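Local structure of nuclear inclusion protein A (3MMG) at residues L72-V77 against D81-K86; K99-T104 against L155-D160; W140-T145 against G165-T170; I14-C19 against K58-E63. The protein probably acts as a 3C-type cysteine protease that cuts the polyprotein of a plant potyvirus. The protein carries 3 engineered substitutions. All blocks are in the same frame, centred on the assembly; numbering follows the deposited sequence.

Interaction 1: L72-V77 against D81-K86; sequences LQMKPV and DIIVIK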
loop_
_atom_site.group_PDB
_atom_site.type_symbol
_atom_site.label_atom_id
_atom_site.label_comp_id
_atom_site.label_asym_id
_atom_site.label_seq_id
_atom_site.Cartn_x
_atom_site.Cartn_y
_atom_site.Cartn_z
ATOM N N LEU A 72 -15.452 -10.374 -2.363
ATOM C CA LEU A 72 -14.261 -10.373 -3.205
ATOM C C LEU A 72 -13.261 -11.434 -2.793
ATOM O O LEU A 72 -13.104 -11.691 -1.616
ATOM C CB LEU A 72 -13.592 -9.005 -3.151
ATOM C CG LEU A 72 -14.440 -7.769 -3.511
ATOM C CD1 LEU A 72 -13.735 -6.489 -3.059
ATOM C CD2 LEU A 72 -14.720 -7.719 -5.000
ATOM N N GLN A 73 -12.610 -12.049 -3.775
ATOM C CA GLN A 73 -11.482 -12.959 -3.527
ATOM C C GLN A 73 -10.301 -12.140 -3.060
ATOM O O GLN A 73 -9.979 -11.100 -3.653
ATOM C CB GLN A 73 -11.080 -13.709 -4.798
ATOM C CG GLN A 73 -12.135 -14.688 -5.289
ATOM C CD GLN A 73 -11.569 -15.701 -6.243
ATOM O OE1 GLN A 73 -11.179 -15.368 -7.359
ATOM N NE2 GLN A 73 -11.525 -16.960 -5.813
ATOM N N MET A 74 -9.651 -12.615 -2.002
ATOM C CA MET A 74 -8.481 -11.904 -1.468
ATOM C C MET A 74 -7.348 -12.875 -1.164
ATOM O O MET A 74 -7.578 -14.079 -1.001
ATOM C CB MET A 74 -8.876 -11.119 -0.224
ATOM C CG MET A 74 -9.867 -9.965 -0.508
ATOM S SD MET A 74 -10.202 -8.978 0.936
ATOM C CE MET A 74 -11.596 -8.030 0.287
ATOM N N LYS A 75 -6.118 -12.355 -1.141
ATOM C CA LYS A 75 -4.930 -13.153 -0.830
ATOM C C LYS A 75 -4.061 -12.316 0.110
ATOM O O LYS A 75 -3.411 -11.359 -0.338
ATOM C CB LYS A 75 -4.158 -13.486 -2.110
ATOM C CG LYS A 75 -3.061 -14.532 -1.936
ATOM C CD LYS A 75 -2.311 -14.772 -3.239
ATOM C CE LYS A 75 -3.112 -15.614 -4.231
ATOM N NZ LYS A 75 -2.282 -15.954 -5.457
ATOM N N PRO A 76 -4.088 -12.627 1.421
ATOM C CA PRO A 76 -3.211 -11.887 2.330
ATOM C C PRO A 76 -1.747 -12.284 2.153
ATOM O O PRO A 76 -1.441 -13.430 1.808
ATOM C CB PRO A 76 -3.711 -12.310 3.721
ATOM C CG PRO A 76 -4.223 -13.722 3.506
ATOM C CD PRO A 76 -4.913 -13.628 2.141
ATOM N N VAL A 77 -0.839 -11.334 2.366
ATOM C CA VAL A 77 0.570 -11.693 2.526
ATOM C C VAL A 77 0.668 -11.965 4.026
ATOM O O VAL A 77 0.769 -11.044 4.806
ATOM C CB VAL A 77 1.517 -10.516 2.150
ATOM C CG1 VAL A 77 2.982 -10.955 2.290
ATOM C CG2 VAL A 77 1.247 -9.997 0.712
ATOM N N ASP A 81 1.163 -6.306 6.855
ATOM C CA ASP A 81 -0.013 -5.469 6.580
ATOM C C ASP A 81 -0.211 -5.199 5.087
ATOM O O ASP A 81 -0.364 -4.041 4.696
ATOM C CB ASP A 81 0.089 -4.161 7.368
ATOM C CG ASP A 81 -1.179 -3.321 7.285
ATOM O OD1 ASP A 81 -2.280 -3.908 7.090
ATOM O OD2 ASP A 81 -1.058 -2.092 7.423
ATOM N N ILE A 82 -0.191 -6.264 4.281
ATOM C CA ILE A 82 -0.488 -6.225 2.837
ATOM C C ILE A 82 -1.519 -7.298 2.450
ATOM O O ILE A 82 -1.476 -8.440 2.931
ATOM C CB ILE A 82 0.786 -6.401 1.972
ATOM C CG1 ILE A 82 1.853 -5.355 2.372
ATOM C CG2 ILE A 82 0.431 -6.277 0.450
ATOM C CD1 ILE A 82 3.186 -5.462 1.603
ATOM N N ILE A 83 -2.444 -6.919 1.571
ATOM C CA ILE A 83 -3.451 -7.838 1.049
ATOM C C ILE A 83 -3.614 -7.569 -0.444
ATOM O O ILE A 83 -3.397 -6.449 -0.891
ATOM C CB ILE A 83 -4.804 -7.710 1.800
ATOM C CG1 ILE A 83 -5.744 -8.855 1.398
ATOM C CG2 ILE A 83 -5.458 -6.340 1.573
ATOM C CD1 ILE A 83 -6.660 -9.256 2.507
ATOM N N VAL A 84 -3.943 -8.609 -1.200
ATOM C CA VAL A 84 -4.216 -8.480 -2.621
ATOM C C VAL A 84 -5.692 -8.811 -2.809
ATOM O O VAL A 84 -6.182 -9.792 -2.268
ATOM C CB VAL A 84 -3.325 -9.400 -3.508
ATOM C CG1 VAL A 84 -3.562 -9.095 -4.959
ATOM C CG2 VAL A 84 -1.809 -9.198 -3.194
ATOM N N ILE A 85 -6.397 -7.963 -3.551
ATOM C CA ILE A 85 -7.838 -8.138 -3.781
ATOM C C ILE A 85 -8.028 -8.352 -5.268
ATOM O O ILE A 85 -7.509 -7.579 -6.076
ATOM C CB ILE A 85 -8.633 -6.862 -3.354
ATOM C CG1 ILE A 85 -8.263 -6.412 -1.925
ATOM C CG2 ILE A 85 -10.127 -7.083 -3.473
ATOM C CD1 ILE A 85 -8.493 -4.953 -1.712
ATOM N N LYS A 86 -8.781 -9.390 -5.644
ATOM C CA LYS A 86 -9.020 -9.641 -7.056
ATOM C C LYS A 86 -10.334 -8.978 -7.475
ATOM O O LYS A 86 -11.356 -9.161 -6.833
ATOM C CB LYS A 86 -9.076 -11.143 -7.362
ATOM C CG LYS A 86 -8.989 -11.442 -8.861
ATOM C CD LYS A 86 -9.067 -12.926 -9.162
ATOM C CE LYS A 86 -8.929 -13.175 -10.674
ATOM N NZ LYS A 86 -8.397 -14.556 -10.960
HETATM O O HOH W 1 -13.078 -11.249 -6.601
#

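Interaction 2: K99-T104 against L155-D160; sequences KFRQPT and LVSIID. With FMT (formic acid), chain E.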
loop_
_atom_site.group_PDB
_atom_site.type_symbol
_atom_site.label_atom_id
_atom_site.label_comp_id
_atom_site.label_asym_id
_atom_site.label_seq_id
_atom_site.Cartn_x
_atom_site.Cartn_y
_atom_site.Cartn_z
ATOM N N LYS A 99 7.544 -2.845 -10.983
ATOM C CA LYS A 99 8.431 -3.781 -10.279
ATOM C C LYS A 99 8.373 -3.567 -8.766
ATOM O O LYS A 99 8.375 -2.411 -8.301
ATOM C CB LYS A 99 9.884 -3.632 -10.745
ATOM C CG LYS A 99 10.079 -3.836 -12.258
ATOM C CD LYS A 99 9.792 -5.238 -12.699
ATOM C CE LYS A 99 10.036 -5.372 -14.198
ATOM N NZ LYS A 99 8.793 -5.836 -14.909
ATOM N N PHE A 100 8.358 -4.678 -8.032
ATOM C CA PHE A 100 8.325 -4.718 -6.562
ATOM C C PHE A 100 9.535 -5.494 -6.066
ATOM O O PHE A 100 9.858 -6.549 -6.604
ATOM C CB PHE A 100 7.063 -5.425 -6.011
ATOM C CG PHE A 100 5.751 -4.812 -6.470
ATOM C CD1 PHE A 100 5.232 -5.102 -7.741
ATOM C CD2 PHE A 100 5.035 -3.955 -5.637
ATOM C CE1 PHE A 100 4.023 -4.532 -8.184
ATOM C CE2 PHE A 100 3.807 -3.389 -6.063
ATOM C CZ PHE A 100 3.301 -3.685 -7.331
ATOM N N ARG A 101 10.167 -5.015 -5.002
ATOM C CA ARG A 101 11.205 -5.836 -4.354
ATOM C C ARG A 101 11.338 -5.463 -2.896
ATOM O O ARG A 101 10.795 -4.486 -2.451
ATOM C CB ARG A 101 12.539 -5.696 -5.063
ATOM C CG ARG A 101 13.173 -4.347 -4.968
ATOM C CD ARG A 101 14.618 -4.320 -5.474
ATOM N NE ARG A 101 15.062 -2.926 -5.569
ATOM C CZ ARG A 101 15.544 -2.193 -4.554
ATOM N NH1 ARG A 101 15.681 -2.702 -3.321
ATOM N NH2 ARG A 101 15.887 -0.933 -4.771
ATOM N N GLN A 102 12.094 -6.254 -2.155
ATOM C CA GLN A 102 12.341 -5.920 -0.762
ATOM C C GLN A 102 13.362 -4.762 -0.691
ATOM O O GLN A 102 14.308 -4.705 -1.493
ATOM C CB GLN A 102 12.970 -7.109 -0.057
ATOM C CG GLN A 102 12.075 -8.305 0.167
ATOM C CD GLN A 102 12.803 -9.322 1.033
ATOM O OE1 GLN A 102 13.764 -9.948 0.582
ATOM N NE2 GLN A 102 12.383 -9.453 2.280
ATOM N N PRO A 103 13.245 -3.903 0.321
ATOM C CA PRO A 103 14.251 -2.858 0.520
ATOM C C PRO A 103 15.558 -3.444 1.021
ATOM O O PRO A 103 15.578 -4.549 1.582
ATOM C CB PRO A 103 13.679 -1.975 1.640
ATOM C CG PRO A 103 12.334 -2.547 2.014
ATOM C CD PRO A 103 12.205 -3.903 1.369
ATOM N N THR A 104 16.619 -2.675 0.854
ATOM C CA THR A 104 17.908 -3.012 1.446
ATOM C C THR A 104 18.451 -1.769 2.113
ATOM O O THR A 104 17.922 -0.667 1.914
ATOM C CB THR A 104 18.957 -3.497 0.413
ATOM O OG1 THR A 104 19.541 -2.366 -0.247
ATOM C CG2 THR A 104 18.342 -4.444 -0.620
ATOM N N LEU A 155 6.077 3.422 -1.299
ATOM C CA LEU A 155 7.442 3.912 -1.088
ATOM C C LEU A 155 8.329 3.346 -2.171
ATOM O O LEU A 155 8.381 2.119 -2.369
ATOM C CB LEU A 155 7.957 3.495 0.289
ATOM C CG LEU A 155 7.411 4.222 1.528
ATOM C CD1 LEU A 155 7.690 5.729 1.471
ATOM C CD2 LEU A 155 5.901 3.940 1.760
ATOM N N VAL A 156 9.000 4.243 -2.877
ATOM C CA VAL A 156 9.690 3.912 -4.123
ATOM C C VAL A 156 11.191 4.146 -3.957
ATOM O O VAL A 156 11.604 5.207 -3.486
ATOM C CB VAL A 156 9.137 4.783 -5.304
ATOM C CG1 VAL A 156 9.855 4.445 -6.617
ATOM C CG2 VAL A 156 7.640 4.553 -5.473
ATOM N N SER A 157 12.012 3.174 -4.336
ATOM C CA SER A 157 13.466 3.367 -4.243
ATOM C C SER A 157 13.970 4.425 -5.241
ATOM O O SER A 157 13.597 4.414 -6.413
ATOM C CB SER A 157 14.177 2.050 -4.586
ATOM O OG SER A 157 15.582 2.287 -4.684
ATOM N N ILE A 158 14.823 5.329 -4.777
ATOM C CA ILE A 158 15.467 6.260 -5.703
ATOM C C ILE A 158 16.714 5.651 -6.361
ATOM O O ILE A 158 17.368 6.299 -7.208
ATOM C CB ILE A 158 15.776 7.628 -5.031
ATOM C CG1 ILE A 158 16.490 7.456 -3.678
ATOM C CG2 ILE A 158 14.505 8.387 -4.820
ATOM C CD1 ILE A 158 17.968 7.078 -3.726
ATOM N N ILE A 159 17.046 4.409 -6.003
ATOM C CA ILE A 159 18.125 3.682 -6.698
ATOM C C ILE A 159 17.652 3.186 -8.073
ATOM O O ILE A 159 18.285 3.447 -9.097
ATOM C CB ILE A 159 18.652 2.477 -5.863
ATOM C CG1 ILE A 159 19.061 2.895 -4.431
ATOM C CG2 ILE A 159 19.808 1.788 -6.594
ATOM C CD1 ILE A 159 20.148 3.969 -4.355
ATOM N N ASP A 160 16.520 2.484 -8.094
ATOM C CA ASP A 160 16.050 1.830 -9.320
ATOM C C ASP A 160 14.550 2.000 -9.607
ATOM O O ASP A 160 14.016 1.373 -10.547
ATOM C CB ASP A 160 16.417 0.339 -9.266
ATOM C CG ASP A 160 15.715 -0.407 -8.129
ATOM O OD1 ASP A 160 14.899 0.206 -7.382
ATOM O OD2 ASP A 160 16.027 -1.606 -7.955
HETATM C C FMT E . 6.594 -7.274 -12.176
HETATM O O1 FMT E . 6.155 -6.773 -13.221
HETATM O O2 FMT E . 7.514 -8.104 -12.110
#

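Interaction 3: W140-T145 against G165-T170; sequences WQHWIT and GIHSLT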
loop_
_atom_site.group_PDB
_atom_site.type_symbol
_atom_site.label_atom_id
_atom_site.label_comp_id
_atom_site.label_asym_id
_atom_site.label_seq_id
_atom_site.Cartn_x
_atom_site.Cartn_y
_atom_site.Cartn_z
ATOM N N TRP A 140 9.526 -1.079 8.075
ATOM C CA TRP A 140 10.716 -0.236 8.008
ATOM C C TRP A 140 10.352 1.191 8.367
ATOM O O TRP A 140 9.347 1.732 7.870
ATOM C CB TRP A 140 11.268 -0.206 6.585
ATOM C CG TRP A 140 11.865 -1.492 6.117
ATOM C CD1 TRP A 140 11.206 -2.659 5.817
ATOM C CD2 TRP A 140 13.248 -1.726 5.836
ATOM N NE1 TRP A 140 12.105 -3.609 5.385
ATOM C CE2 TRP A 140 13.362 -3.068 5.391
ATOM C CE3 TRP A 140 14.416 -0.928 5.921
ATOM C CZ2 TRP A 140 14.601 -3.640 5.021
ATOM C CZ3 TRP A 140 15.649 -1.497 5.565
ATOM C CH2 TRP A 140 15.717 -2.843 5.089
ATOM N N GLN A 141 11.168 1.817 9.186
ATOM C CA GLN A 141 10.933 3.210 9.549
ATOM C C GLN A 141 11.282 4.158 8.382
ATOM O O GLN A 141 12.243 3.916 7.622
ATOM C CB GLN A 141 11.749 3.585 10.793
ATOM C CG GLN A 141 11.354 4.942 11.380
ATOM C CD GLN A 141 12.043 5.244 12.703
ATOM O OE1 GLN A 141 12.830 4.439 13.197
ATOM N NE2 GLN A 141 11.737 6.400 13.280
ATOM N N HIS A 142 10.501 5.229 8.252
ATOM C CA HIS A 142 10.834 6.314 7.338
ATOM C C HIS A 142 10.461 7.638 8.004
ATOM O O HIS A 142 9.748 7.654 9.026
ATOM C CB HIS A 142 10.140 6.127 5.952
ATOM C CG HIS A 142 8.654 6.350 5.966
ATOM N ND1 HIS A 142 8.095 7.607 5.892
ATOM C CD2 HIS A 142 7.614 5.478 5.998
ATOM C CE1 HIS A 142 6.776 7.504 5.908
ATOM N NE2 HIS A 142 6.456 6.225 5.980
ATOM N N TRP A 143 10.975 8.731 7.439
ATOM C CA TRP A 143 10.787 10.071 8.006
ATOM C C TRP A 143 9.993 11.062 7.130
ATOM O O TRP A 143 10.133 12.277 7.303
ATOM C CB TRP A 143 12.141 10.657 8.423
ATOM C CG TRP A 143 12.676 9.985 9.676
ATOM C CD1 TRP A 143 12.530 10.425 10.968
ATOM C CD2 TRP A 143 13.399 8.745 9.753
ATOM N NE1 TRP A 143 13.128 9.537 11.838
ATOM C CE2 TRP A 143 13.662 8.497 11.120
ATOM C CE3 TRP A 143 13.847 7.821 8.803
ATOM C CZ2 TRP A 143 14.370 7.367 11.551
ATOM C CZ3 TRP A 143 14.561 6.687 9.233
ATOM C CH2 TRP A 143 14.802 6.474 10.602
ATOM N N ILE A 144 9.152 10.545 6.231
ATOM C CA ILE A 144 8.343 11.385 5.336
ATOM C C ILE A 144 7.042 11.739 6.054
ATOM O O ILE A 144 6.347 10.859 6.556
ATOM C CB ILE A 144 8.028 10.656 4.000
ATOM C CG1 ILE A 144 9.334 10.245 3.291
ATOM C CG2 ILE A 144 7.117 11.538 3.076
ATOM C CD1 ILE A 144 9.190 9.139 2.234
ATOM N N THR A 145 6.746 13.032 6.102
ATOM C CA THR A 145 5.484 13.536 6.662
ATOM C C THR A 145 4.269 12.842 6.034
ATOM O O THR A 145 4.141 12.786 4.809
ATOM C CB THR A 145 5.390 15.082 6.488
ATOM O OG1 THR A 145 6.402 15.704 7.284
ATOM C CG2 THR A 145 4.000 15.618 6.898
ATOM N N GLY A 165 7.494 -0.936 -0.718
ATOM C CA GLY A 165 6.563 -1.112 0.400
ATOM C C GLY A 165 5.415 -0.148 0.234
ATOM O O GLY A 165 5.379 0.637 -0.719
ATOM N N ILE A 166 4.488 -0.197 1.177
ATOM C CA ILE A 166 3.400 0.780 1.238
ATOM C C ILE A 166 3.268 1.335 2.649
ATOM O O ILE A 166 3.568 0.637 3.632
ATOM C CB ILE A 166 2.045 0.189 0.771
ATOM C CG1 ILE A 166 1.706 -1.110 1.511
ATOM C CG2 ILE A 166 2.080 -0.003 -0.754
ATOM C CD1 ILE A 166 0.249 -1.592 1.307
ATOM N N HIS A 167 2.864 2.599 2.748
ATOM C CA HIS A 167 2.823 3.224 4.076
ATOM C C HIS A 167 1.824 2.502 5.003
ATOM O O HIS A 167 0.805 2.037 4.529
ATOM C CB HIS A 167 2.514 4.716 3.981
ATOM C CG HIS A 167 2.441 5.364 5.329
ATOM N ND1 HIS A 167 3.530 5.414 6.179
ATOM C CD2 HIS A 167 1.426 5.990 5.971
ATOM C CE1 HIS A 167 3.183 6.039 7.293
ATOM N NE2 HIS A 167 1.902 6.381 7.200
ATOM N N SER A 168 2.111 2.418 6.313
ATOM C CA SER A 168 1.256 1.635 7.205
ATOM C C SER A 168 0.957 2.271 8.573
ATOM O O SER A 168 -0.199 2.458 8.906
ATOM C CB SER A 168 1.830 0.220 7.398
ATOM O OG SER A 168 1.040 -0.530 8.320
ATOM N N LEU A 169 2.005 2.587 9.334
ATOM C CA LEU A 169 1.899 2.901 10.766
ATOM C C LEU A 169 2.475 4.236 11.078
ATOM O O LEU A 169 3.368 4.724 10.386
ATOM C CB LEU A 169 2.729 1.927 11.618
ATOM C CG LEU A 169 2.524 0.434 11.694
ATOM C CD1 LEU A 169 3.623 -0.134 12.577
ATOM C CD2 LEU A 169 1.128 0.148 12.275
ATOM N N THR A 170 2.011 4.782 12.205
ATOM C CA THR A 170 2.673 5.881 12.868
ATOM C C THR A 170 2.654 5.603 14.378
ATOM O O THR A 170 1.769 4.913 14.900
ATOM C CB THR A 170 2.030 7.247 12.516
ATOM O OG1 THR A 170 2.849 8.312 13.021
ATOM C CG2 THR A 170 0.616 7.363 13.082
#

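Interaction 4: I14-C19 against K58-E63; sequences ISACVC and KTMHGE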
loop_
_atom_site.group_PDB
_atom_site.type_symbol
_atom_site.label_atom_id
_atom_site.label_comp_id
_atom_site.label_asym_id
_atom_site.label_seq_id
_atom_site.Cartn_x
_atom_site.Cartn_y
_atom_site.Cartn_z
ATOM N N ILE A 14 4.234 4.919 -11.803
ATOM C CA ILE A 14 3.708 4.484 -10.499
ATOM C C ILE A 14 2.435 5.213 -10.121
ATOM O O ILE A 14 1.440 4.574 -9.764
ATOM C CB ILE A 14 4.771 4.622 -9.384
ATOM C CG1 ILE A 14 6.002 3.775 -9.739
ATOM C CG2 ILE A 14 4.178 4.237 -8.018
ATOM C CD1 ILE A 14 7.263 4.235 -9.057
ATOM N N SER A 15 2.469 6.544 -10.205
ATOM C CA SER A 15 1.308 7.382 -9.940
ATOM C C SER A 15 0.079 6.972 -10.757
ATOM O O SER A 15 -1.047 7.056 -10.268
ATOM C CB SER A 15 1.664 8.842 -10.218
ATOM O OG SER A 15 0.552 9.674 -10.027
ATOM N N ALA A 16 0.304 6.524 -11.993
ATOM C CA ALA A 16 -0.785 6.116 -12.886
ATOM C C ALA A 16 -1.541 4.879 -12.368
ATOM O O ALA A 16 -2.671 4.640 -12.777
ATOM C CB ALA A 16 -0.265 5.876 -14.291
ATOM N N CYS A 17 -0.888 4.088 -11.505
ATOM C CA CYS A 17 -1.458 2.878 -10.921
ATOM C C CYS A 17 -1.944 3.056 -9.492
ATOM O O CYS A 17 -2.498 2.137 -8.900
ATOM C CB CYS A 17 -0.424 1.758 -10.969
ATOM S SG CYS A 17 -0.043 1.306 -12.683
ATOM N N VAL A 18 -1.766 4.245 -8.925
ATOM C CA VAL A 18 -2.235 4.475 -7.576
ATOM C C VAL A 18 -3.732 4.727 -7.608
ATOM O O VAL A 18 -4.227 5.438 -8.499
ATOM C CB VAL A 18 -1.480 5.651 -6.919
ATOM C CG1 VAL A 18 -2.136 6.047 -5.588
ATOM C CG2 VAL A 18 -0.028 5.258 -6.707
ATOM N N CYS A 19 -4.437 4.131 -6.641
ATOM C CA CYS A 19 -5.904 4.234 -6.509
ATOM C C CYS A 19 -6.280 4.901 -5.188
ATOM O O CYS A 19 -5.500 4.880 -4.214
ATOM C CB CYS A 19 -6.534 2.844 -6.459
ATOM S SG CYS A 19 -6.137 1.696 -7.771
ATOM N N LYS A 58 -11.239 4.461 -6.711
ATOM C CA LYS A 58 -11.073 5.515 -7.707
ATOM C C LYS A 58 -9.728 5.384 -8.388
ATOM O O LYS A 58 -8.706 5.296 -7.716
ATOM C CB LYS A 58 -11.246 6.911 -7.128
ATOM C CG LYS A 58 -11.286 7.988 -8.226
ATOM C CD LYS A 58 -11.737 9.335 -7.691
ATOM C CE LYS A 58 -11.943 10.331 -8.839
ATOM N NZ LYS A 58 -13.054 9.959 -9.808
ATOM N N THR A 59 -9.751 5.350 -9.718
ATOM C CA THR A 59 -8.540 5.150 -10.511
ATOM C C THR A 59 -8.430 6.201 -11.631
ATOM O O THR A 59 -9.392 6.894 -11.930
ATOM C CB THR A 59 -8.510 3.744 -11.168
ATOM O OG1 THR A 59 -9.317 3.747 -12.356
ATOM C CG2 THR A 59 -9.021 2.688 -10.216
ATOM N N MET A 60 -7.286 6.251 -12.296
ATOM C CA MET A 60 -7.124 7.196 -13.406
ATOM C C MET A 60 -8.041 6.879 -14.578
ATOM O O MET A 60 -8.276 7.769 -15.443
ATOM C CB MET A 60 -5.654 7.262 -13.883
ATOM C CG MET A 60 -5.146 6.040 -14.596
ATOM S SD MET A 60 -3.613 6.373 -15.502
ATOM C CE MET A 60 -3.671 8.115 -15.708
ATOM N N HIS A 61 -8.542 5.637 -14.621
ATOM C CA HIS A 61 -9.368 5.179 -15.746
ATOM C C HIS A 61 -10.816 4.856 -15.356
ATOM O O HIS A 61 -11.556 4.234 -16.139
ATOM C CB HIS A 61 -8.701 4.019 -16.502
ATOM C CG HIS A 61 -8.492 2.775 -15.678
ATOM N ND1 HIS A 61 -7.420 2.608 -14.824
ATOM C CD2 HIS A 61 -9.188 1.612 -15.631
ATOM C CE1 HIS A 61 -7.484 1.411 -14.259
ATOM N NE2 HIS A 61 -8.543 0.781 -14.737
ATOM N N GLY A 62 -11.216 5.283 -14.161
ATOM C CA GLY A 62 -12.627 5.234 -13.784
ATOM C C GLY A 62 -12.800 5.080 -12.289
ATOM O O GLY A 62 -11.813 4.901 -11.555
ATOM N N GLU A 63 -14.045 5.144 -11.843
ATOM C CA GLU A 63 -14.378 5.010 -10.431
ATOM C C GLU A 63 -15.365 3.856 -10.274
ATOM O O GLU A 63 -16.408 3.824 -10.926
ATOM C CB GLU A 63 -14.984 6.310 -9.902
ATOM C CG GLU A 63 -15.340 6.258 -8.409
ATOM C CD GLU A 63 -15.770 7.613 -7.896
ATOM O OE1 GLU A 63 -15.079 8.624 -8.186
ATOM O OE2 GLU A 63 -16.819 7.664 -7.224
HETATM O O HOH W 2 -5.027 5.005 -11.140
#

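Interaction 1: L72-V77 against D81-K86
The beta hairpin formed by strands 74-76 and 83-86 pairs Lys-75 with Val-84 at the edge of the seven-stranded antiparallel sheet. This is a hydrogen-bonded pair. Lys-75 N gives to Val-84 O at 2.8 Å, and Val-84 N gives back to Lys-75 O at 2.9 Å. The non-hydrogen-bonded pairs Met-74 with Ile-85 and Pro-76 with Ile-83 lie to each side. Further along, Lys-86 N meets Gln-73 O at 2.9 Å in an almost straight bond of 178°, and, toward the other end, Val-77 N reaches Ile-82 O at 3.0 Å. A water also joins Gln-73 N to Lys-86 O.

Met-74, Ile-83, Ile-85 and Pro-76 share one face of the hairpin. Met-74 is extended beyond CG and lies alongside Ile-85. Its SD meets the CD1 tip of Ile-83 at 3.9 Å. Ile-83 CD1 gets there because CG1 is anti to the backbone N (chi1 -170°). Leu-72 CD1 packs on Ile-85 CG2 at 3.7 Å. At the end near the connecting loop, Val-77 CG2 lies beside Ile-82 CG2 at 3.8 Å.

Lys-75 leads away from the pairing, and its NZ bonds to the backbone O of Asp-195, Tyr-190 and Ala-193. Asp-81 bonds to His-46, as in the Asp-His pair of chymotrypsin-like proteases. The backbone bonds fix the register, and the apolar branches of Met-74, Ile-83 and Ile-85 are buried against each other.

Interaction 2: K99-T104 against L155-D160
The flat guanidinium of Arg-101 meets the carboxylate of Asp-160 at its edge, with Asp-160 CG in the guanidinium plane. Ser-157 OG also lies at this edge, 3.2 Å from Arg-101 NH2. The grip is side-on and uses two nitrogens. Arg-101 NE gives to Asp-160 OD2 at 2.9 Å, on the syn lone pair of that oxygen. Arg-101 NH2 gives to Asp-160 OD1 at 3.0 Å but comes from above the carboxylate plane. The two flat groups are therefore not coplanar; their planes stand 62° apart. With CG between the backbone N and carbonyl carbon (chi1 67°), the arginine chain runs extended from CG to NE and carries the guanidinium to Asp-160.

Ser-157 ends strand 154-157 of the six-stranded barrel and opens an ST turn: its OG accepts from Ile-159 N at 2.9 Å. Asp-160 follows this turn and faces the arginine. Asp-107 is a further partner, with a salt bridge to Arg-101 NH2 and a hydrogen bond to Ser-157 OG. A formic acid, probably from the crystallisation liquor, sits at Lys-99 NZ.

With carboxylates of Asp-160 and Asp-107 both near it, Arg-101 is probably kept charged, and the pairing ties the 99-104 loop to the end of the barrel strand.

Interaction 3: W140-T145 against G165-T170
His-142 NE2 and His-167 ND1 are joined by a hydrogen bond of 3.0 Å, nearly straight at 171°. Either nitrogen could be the donor. His-167 ND1 lies at the edge of the His-142 ring, near its plane. The approach to the His-167 ring is oblique. The rings meet rim to rim, with planes at 69° and centroids 5.1 Å apart, so neither stacks on the other.

The far nitrogen of the first ring is also held. His-142 ND1 accepts from Ile-144 N at 3.1 Å, with the donor in the ring plane. Bonds at both nitrogens should fix the rotation of this ring. CG of His-142 lies between the backbone N and carbonyl carbon (chi1 71°), which turns the ring toward His-167.

Strands 139-142 and 163-171 are not neighbours in the six-stranded antiparallel barrel; strand 177-181 runs between them. The contact is thus made by side chains alone. It lies at the substrate site. His-167 NE2 bonds to a polar side chain of the bound peptide, consistent with the pocket for glutamine in 3C-type proteases. His-142 would then be a second-shell residue, consistent with positioning His-167. Leu-169 and Thr-170 pair with the peptide in an antiparallel ladder.

Ser-168 and Leu-169 form a classic beta bulge opposite Tyr-178. Met-111 touches both histidines. On one face of the His-167 ring lies Leu-169 N, 4.2 Å above the plane and offset toward the rim.

Interaction 4: I14-C19 against K58-E63
Two type I beta turns, Ser-15 to Val-18 and Thr-59 to Gly-62, face each other through Ala-16 and Met-60 at one end of the seven-stranded antiparallel sheet. The first leads from helix 12-15 into strand 18-25. The second links strands 54-59 and 62-68 in a hairpin. Strands 18-25 and 54-59 are neighbours, and the paired segments run in opposite directions.

CG of Met-60 lies between the backbone N and the carbonyl carbon (chi1 70°), and this brings the sulfur beside the first turn. Its SD is 3.6 Å from Ala-16 CB and 3.4 Å from Ala-16 O. A water bridges the two backbones. It donates to Ala-16 O at 2.9 Å and to Val-18 O at 2.8 Å, and it accepts from Met-60 N at 2.8 Å. No direct hydrogen bond joins the two segments, so this water is the polar link. Nearer the sheet, Cys-19 CA makes a CH...O contact with Lys-58 O.

The hairpin has bonds of its own. Lys-58 NZ forms a salt bridge with Glu-63 OE1, flanking the turn. Thr-59 OG1 accepts from His-61 N, an ST turn, and gives its own proton to Gly-62 O at 2.9 Å, an oxygen that also accepts from Thr-59 N.

Along the chain interaction 4 closes first, then interaction 1, while interactions 2 and 3 alternate their segments. Interactions 1 and 4 reach the same seven-stranded sheet, with centres 18 Å apart. Interactions 2 and 3 share the six-stranded barrel, where strands 154-157 and 163-171 are neighbours; their centres are 14 Å apart, and Pro-103 packs on Trp-140. The two sheets meet in a chymotrypsin-like arrangement. Asp-81 OD2 bonds to Ser-168 OG, joining interaction 1 to interaction 3 across about 20 Å between centres. Val-156 packs on Ile-14, joining interaction 2 to interaction 4. Interactions 1 and 3 both contact the bound peptide, so the substrate lies where the two sheets meet.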